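Local coordinates for protein putative oxidoreductase FAD-binding subunit (Sulfolobus tokodaii, PDB 4ZOH) that binds FAD and probably serves as the flavin subunit of a molybdopterin-dependent oxidoreductase, relaying electrons between its redox centres and an external acceptor, at residues V191-K196 and R270-A275; E203-G208 and G221-L226. All blocks are in the same frame, centred on the assembly; numbering follows the deposited sequence.

Overall arrangement
Both contacts lie in the C-terminal domain of the CO dehydrogenase flavoprotein family, where one face of a four-stranded antiparallel sheet is packed by helices. Their centres are about 10 Å apart. Contact 1 sets helix 257-276 on strand 189-198, and contact 2 sets helix 220-226 on strand 201-210. The two strands are successive in the chain and neighbours in the sheet, joined by backbone bonds such as Leu194 O to Arg206 N. Along the chain contact 2 is nested within contact 1: both strands come first, then the short helix, and the long C-terminal helix closes the loop. Together they set the short helix 220-226 and the C-terminal helix on the same face of the sheet.

Contact 1. Residues V191-K196 and R270-A275; sequences VALLLK and RAIITA
Leu193 on the strand faces Ala271, Ile272 and Ala275 on the helix. Leu193 CB rests on Ala271 CB at 3.9 Å, and Leu193 CD1 shares that alanine methyl. Of the two leucine methyls, CD1 of Leu193 reaches CG1 of Ile272 at 3.5 Å, while CD2 of Leu193 meets CB of Ala275 at 3.7 Å. The fork therefore straddles the helix surface, one branch going to Ile272 and the other a turn onward from Ala271. CB of Leu193 is already directed at the helix, and with CG anti to the backbone N (chi1 -168°) the two methyls are carried to Ile272 and Ala275; the leucine chain lies aslant to that of Ile272.

Val191 and Leu195, two residues before and after Leu193 on the same strand face, make the outer touches: Val191 CG1 stands 4.4 Å from Ala271 CB, and Leu195 CD2 is 4.5 Å from Ala275 CB. Small alanines on the helix let its backbone come near the sheet, and the axes approach to 8.4 Å at an angle of 41°. Beyond this layer, Leu267 and Thr268 of the same helix also touch Val191, and Leu276 touches Leu195. Strand 173-179 lies alongside, pairing its backbone with the strand, and Lys173 NZ binds the carbonyl of Ala275.

No hydrogen bond crosses between the segments, and every residue that touches is buried. Attachment of the C-terminal helix here thus rests on the fit of aliphatic groups and their removal from water, while the strand's backbone polarity is satisfied within the sheet.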
loop_
_atom_site.group_PDB
_atom_site.type_symbol
_atom_site.label_atom_id
_atom_site.label_comp_id
_atom_site.label_asym_id
_atom_site.label_seq_id
_atom_site.Cartn_x
_atom_site.Cartn_y
_atom_site.Cartn_z
ATOM N N VAL B 191 29.357 -3.482 43.795
ATOM C CA VAL B 191 30.549 -3.756 44.632
ATOM C C VAL B 191 31.404 -4.869 44.000
ATOM O O VAL B 191 30.910 -6.004 43.769
ATOM C CB VAL B 191 30.222 -4.106 46.112
ATOM C CG1 VAL B 191 31.530 -4.211 46.946
ATOM C CG2 VAL B 191 29.272 -3.099 46.751
ATOM N N ALA B 192 32.639 -4.490 43.662
ATOM C CA ALA B 192 33.623 -5.402 43.099
ATOM C C ALA B 192 34.713 -5.771 44.099
ATOM O O ALA B 192 35.418 -4.883 44.601
ATOM C CB ALA B 192 34.285 -4.822 41.848
ATOM N N LEU B 193 34.873 -7.068 44.330
ATOM C CA LEU B 193 35.835 -7.513 45.328
ATOM C C LEU B 193 36.911 -8.417 44.706
ATOM O O LEU B 193 36.595 -9.318 43.907
ATOM C CB LEU B 193 35.118 -8.279 46.456
ATOM C CG LEU B 193 35.979 -8.549 47.732
ATOM C CD1 LEU B 193 35.148 -8.376 48.993
ATOM C CD2 LEU B 193 36.514 -9.975 47.673
ATOM N N LEU B 194 38.153 -8.157 45.107
ATOM C CA LEU B 194 39.268 -9.102 44.936
ATOM C C LEU B 194 39.999 -9.330 46.268
ATOM O O LEU B 194 40.309 -8.383 47.007
ATOM C CB LEU B 194 40.275 -8.562 43.962
ATOM C CG LEU B 194 40.083 -8.900 42.489
ATOM C CD1 LEU B 194 40.835 -7.853 41.716
ATOM C CD2 LEU B 194 40.619 -10.296 42.197
ATOM N N LEU B 195 40.289 -10.592 46.556
ATOM C CA LEU B 195 41.119 -10.916 47.721
ATOM C C LEU B 195 41.874 -12.195 47.465
ATOM O O LEU B 195 41.432 -13.077 46.662
ATOM C CB LEU B 195 40.256 -11.048 48.996
ATOM C CG LEU B 195 39.331 -12.274 49.131
ATOM C CD1 LEU B 195 40.128 -13.500 49.549
ATOM C CD2 LEU B 195 38.220 -12.074 50.159
ATOM N N LYS B 196 42.975 -12.316 48.212
ATOM C CA LYS B 196 43.806 -13.525 48.196
ATOM C C LYS B 196 44.169 -13.931 49.622
ATOM O O LYS B 196 44.540 -13.093 50.484
ATOM C CB LYS B 196 45.053 -13.298 47.352
ATOM C CG LYS B 196 45.970 -14.515 47.141
ATOM C CD LYS B 196 47.309 -13.955 46.643
ATOM C CE LYS B 196 48.318 -15.021 46.249
ATOM N NZ LYS B 196 47.689 -16.026 45.361
ATOM N N ARG B 270 27.826 -9.574 50.814
ATOM C CA ARG B 270 27.546 -10.629 49.780
ATOM C C ARG B 270 28.866 -10.920 49.004
ATOM O O ARG B 270 29.216 -12.054 48.806
ATOM C CB ARG B 270 26.469 -10.166 48.807
ATOM C CG ARG B 270 25.055 -10.248 49.346
ATOM C CD ARG B 270 24.099 -9.472 48.442
ATOM N NE ARG B 270 22.742 -9.886 48.787
ATOM C CZ ARG B 270 21.654 -9.786 48.021
ATOM N NH1 ARG B 270 21.702 -9.267 46.785
ATOM N NH2 ARG B 270 20.505 -10.240 48.507
ATOM N N ALA B 271 29.635 -9.875 48.717
ATOM C CA ALA B 271 30.897 -9.982 47.946
ATOM C C ALA B 271 31.977 -10.802 48.682
ATOM O O ALA B 271 32.501 -11.789 48.113
ATOM C CB ALA B 271 31.396 -8.605 47.592
ATOM N N ILE B 272 32.251 -10.447 49.952
ATOM C CA ILE B 272 33.213 -11.190 50.783
ATOM C C ILE B 272 32.787 -12.663 50.827
ATOM O O ILE B 272 33.554 -13.558 50.449
ATOM C CB ILE B 272 33.309 -10.554 52.198
ATOM C CG1 ILE B 272 33.595 -9.087 52.103
ATOM C CG2 ILE B 272 34.411 -11.157 53.038
ATOM C CD1 ILE B 272 33.304 -8.362 53.394
ATOM N N ILE B 273 31.535 -12.911 51.192
ATOM C CA ILE B 273 31.052 -14.288 51.366
ATOM C C ILE B 273 31.034 -15.101 50.070
ATOM O O ILE B 273 31.326 -16.316 50.075
ATOM C CB ILE B 273 29.684 -14.363 52.080
ATOM C CG1 ILE B 273 29.814 -13.976 53.588
ATOM C CG2 ILE B 273 29.005 -15.732 51.923
ATOM C CD1 ILE B 273 28.460 -13.805 54.299
ATOM N N THR B 274 30.651 -14.449 48.974
ATOM C CA THR B 274 30.679 -15.115 47.682
ATOM C C THR B 274 32.126 -15.432 47.271
ATOM O O THR B 274 32.406 -16.568 46.972
ATOM C CB THR B 274 29.960 -14.272 46.613
ATOM O OG1 THR B 274 28.584 -14.202 46.969
ATOM C CG2 THR B 274 30.118 -14.915 45.176
ATOM N N ALA B 275 33.032 -14.453 47.322
ATOM C CA ALA B 275 34.438 -14.671 46.927
ATOM C C ALA B 275 35.012 -15.779 47.809
ATOM O O ALA B 275 35.552 -16.746 47.271
ATOM C CB ALA B 275 35.251 -13.416 47.065
#

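Contact 2. Residues E203-G208 and G221-L226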
loop_
_atom_site.group_PDB
_atom_site.type_symbol
_atom_site.label_atom_id
_atom_site.label_comp_id
_atom_site.label_asym_id
_atom_site.label_seq_id
_atom_site.Cartn_x
_atom_site.Cartn_y
_atom_site.Cartn_z
ATOM N N GLU B 203 45.615 -11.918 52.907
ATOM C CA GLU B 203 46.877 -11.369 52.388
ATOM C C GLU B 203 46.715 -10.056 51.553
ATOM O O GLU B 203 47.415 -9.075 51.780
ATOM C CB GLU B 203 47.616 -12.510 51.633
ATOM C CG GLU B 203 48.791 -12.059 50.804
ATOM C CD GLU B 203 49.653 -13.194 50.307
ATOM O OE1 GLU B 203 50.870 -12.979 50.289
ATOM O OE2 GLU B 203 49.166 -14.288 49.912
ATOM N N ASP B 204 45.786 -10.028 50.600
ATOM C CA ASP B 204 45.449 -8.760 49.870
ATOM C C ASP B 204 43.923 -8.668 49.775
ATOM O O ASP B 204 43.240 -9.699 49.750
ATOM C CB ASP B 204 46.102 -8.805 48.500
ATOM C CG ASP B 204 45.982 -7.487 47.692
ATOM O OD1 ASP B 204 45.751 -6.367 48.212
ATOM O OD2 ASP B 204 46.187 -7.596 46.470
ATOM N N VAL B 205 43.384 -7.462 49.854
ATOM C CA VAL B 205 41.954 -7.276 49.610
ATOM C C VAL B 205 41.718 -5.963 48.857
ATOM O O VAL B 205 42.389 -4.981 49.119
ATOM C CB VAL B 205 41.101 -7.415 50.876
ATOM C CG1 VAL B 205 41.513 -6.367 51.914
ATOM C CG2 VAL B 205 39.603 -7.379 50.543
ATOM N N ARG B 206 40.832 -5.985 47.853
ATOM C CA ARG B 206 40.495 -4.751 47.117
ATOM C C ARG B 206 39.005 -4.672 46.905
ATOM O O ARG B 206 38.369 -5.645 46.484
ATOM C CB ARG B 206 41.242 -4.702 45.788
ATOM C CG ARG B 206 42.753 -4.727 45.911
ATOM C CD ARG B 206 43.278 -5.844 45.036
ATOM N NE ARG B 206 44.709 -5.795 44.821
ATOM C CZ ARG B 206 45.362 -4.998 43.980
ATOM N NH1 ARG B 206 44.736 -4.118 43.198
ATOM N NH2 ARG B 206 46.686 -5.081 43.909
ATOM N N ILE B 207 38.444 -3.525 47.256
ATOM C CA ILE B 207 37.001 -3.324 47.177
ATOM C C ILE B 207 36.641 -2.060 46.386
ATOM O O ILE B 207 37.068 -0.932 46.755
ATOM C CB ILE B 207 36.366 -3.325 48.557
ATOM C CG1 ILE B 207 36.743 -4.623 49.279
ATOM C CG2 ILE B 207 34.863 -3.213 48.397
ATOM C CD1 ILE B 207 36.189 -4.786 50.676
ATOM N N GLY B 208 35.936 -2.236 45.253
ATOM C CA GLY B 208 35.552 -1.049 44.447
ATOM C C GLY B 208 34.053 -0.776 44.497
ATOM O O GLY B 208 33.240 -1.702 44.468
ATOM N N GLY B 221 37.966 1.777 54.162
ATOM C CA GLY B 221 37.646 1.356 55.518
ATOM C C GLY B 221 37.315 -0.115 55.589
ATOM O O GLY B 221 37.624 -0.801 56.595
ATOM N N ALA B 222 36.662 -0.620 54.546
ATOM C CA ALA B 222 36.349 -2.041 54.537
ATOM C C ALA B 222 37.648 -2.822 54.333
ATOM O O ALA B 222 37.864 -3.908 54.928
ATOM C CB ALA B 222 35.303 -2.374 53.480
ATOM N N GLU B 223 38.524 -2.234 53.539
ATOM C CA GLU B 223 39.848 -2.805 53.310
ATOM C C GLU B 223 40.747 -2.916 54.559
ATOM O O GLU B 223 41.204 -4.032 54.891
ATOM C CB GLU B 223 40.552 -2.085 52.167
ATOM C CG GLU B 223 39.990 -2.537 50.840
ATOM C CD GLU B 223 40.456 -1.664 49.697
ATOM O OE1 GLU B 223 41.541 -1.043 49.818
ATOM O OE2 GLU B 223 39.733 -1.629 48.671
ATOM N N GLU B 224 41.007 -1.782 55.217
ATOM C CA GLU B 224 41.580 -1.731 56.576
ATOM C C GLU B 224 41.050 -2.826 57.503
ATOM O O GLU B 224 41.796 -3.594 58.034
ATOM C CB GLU B 224 41.198 -0.423 57.198
ATOM C CG GLU B 224 42.261 0.640 57.174
ATOM C CD GLU B 224 41.815 1.754 58.083
ATOM O OE1 GLU B 224 41.470 1.464 59.243
ATOM O OE2 GLU B 224 41.743 2.903 57.628
ATOM N N GLU B 225 39.746 -2.949 57.623
ATOM C CA GLU B 225 39.143 -3.980 58.465
ATOM C C GLU B 225 39.493 -5.432 58.120
ATOM O O GLU B 225 39.406 -6.306 58.975
ATOM C CB GLU B 225 37.647 -3.792 58.454
ATOM C CG GLU B 225 36.989 -3.679 59.799
ATOM C CD GLU B 225 37.923 -3.147 60.879
ATOM O OE1 GLU B 225 38.272 -1.905 60.908
ATOM O OE2 GLU B 225 38.283 -4.047 61.665
ATOM N N LEU B 226 39.904 -5.710 56.883
ATOM C CA LEU B 226 40.052 -7.107 56.512
ATOM C C LEU B 226 41.493 -7.457 56.285
ATOM O O LEU B 226 41.859 -8.607 56.378
ATOM C CB LEU B 226 39.250 -7.463 55.232
ATOM C CG LEU B 226 37.738 -7.302 55.158
ATOM C CD1 LEU B 226 37.289 -7.156 53.690
ATOM C CD2 LEU B 226 37.054 -8.503 55.842
#
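A short helix packed against a strand, with a buried carboxylate bound to the strand's backbone, is what joins residues 221-226 to residues 203-208. The strand is an inner one of the four-stranded antiparallel sheet, and the helix follows in the chain after a short edge strand. The two run nearly antiparallel, at 161°, with their axes 8.0 Å apart.

Val205 and Ile207 point at the helix. CD1 of Ile207 rests against both CB of Ala222, at 3.8 Å, and CD1 of Leu226, at 4.0 Å, with the leucine chain crossing it roughly at right angles. CG2 of Val205 meets the same Leu226 CD1 at 3.9 Å. Beta-branched residues suit the strand, and the small Ala222 admits the isoleucine tip.

Glu223 works differently. With CG anti to the carbonyl carbon and the chain extended beyond it, its side chain runs past that of Ile207 in the opposite direction, so that the carboxylate reaches the backbone. Ile207 N donates to Glu223 OE2 at 2.7 Å, with an N-H...O angle of 159°; the donor comes to the anti side, 31° out of the carboxylate plane. The same oxygen takes a salt bridge from Arg218, which would favour the charged form of this buried acid. On the other face of the strand, Arg206 NE makes a salt bridge to Asp204 OD2 at 2.9 Å, and that oxygen lies in the guanidinium plane, while Arg206 NH1 goes to Ala125 O and Asp127.

Glu203 and Asp204 form a classic beta bulge opposite Lys196. Strand 189-198 flanks this strand, with Leu195 touching Val205 and Val191 touching Ile207, and helix 233-243 packs against Ala222 and Leu226 through Ala243 and Ala239.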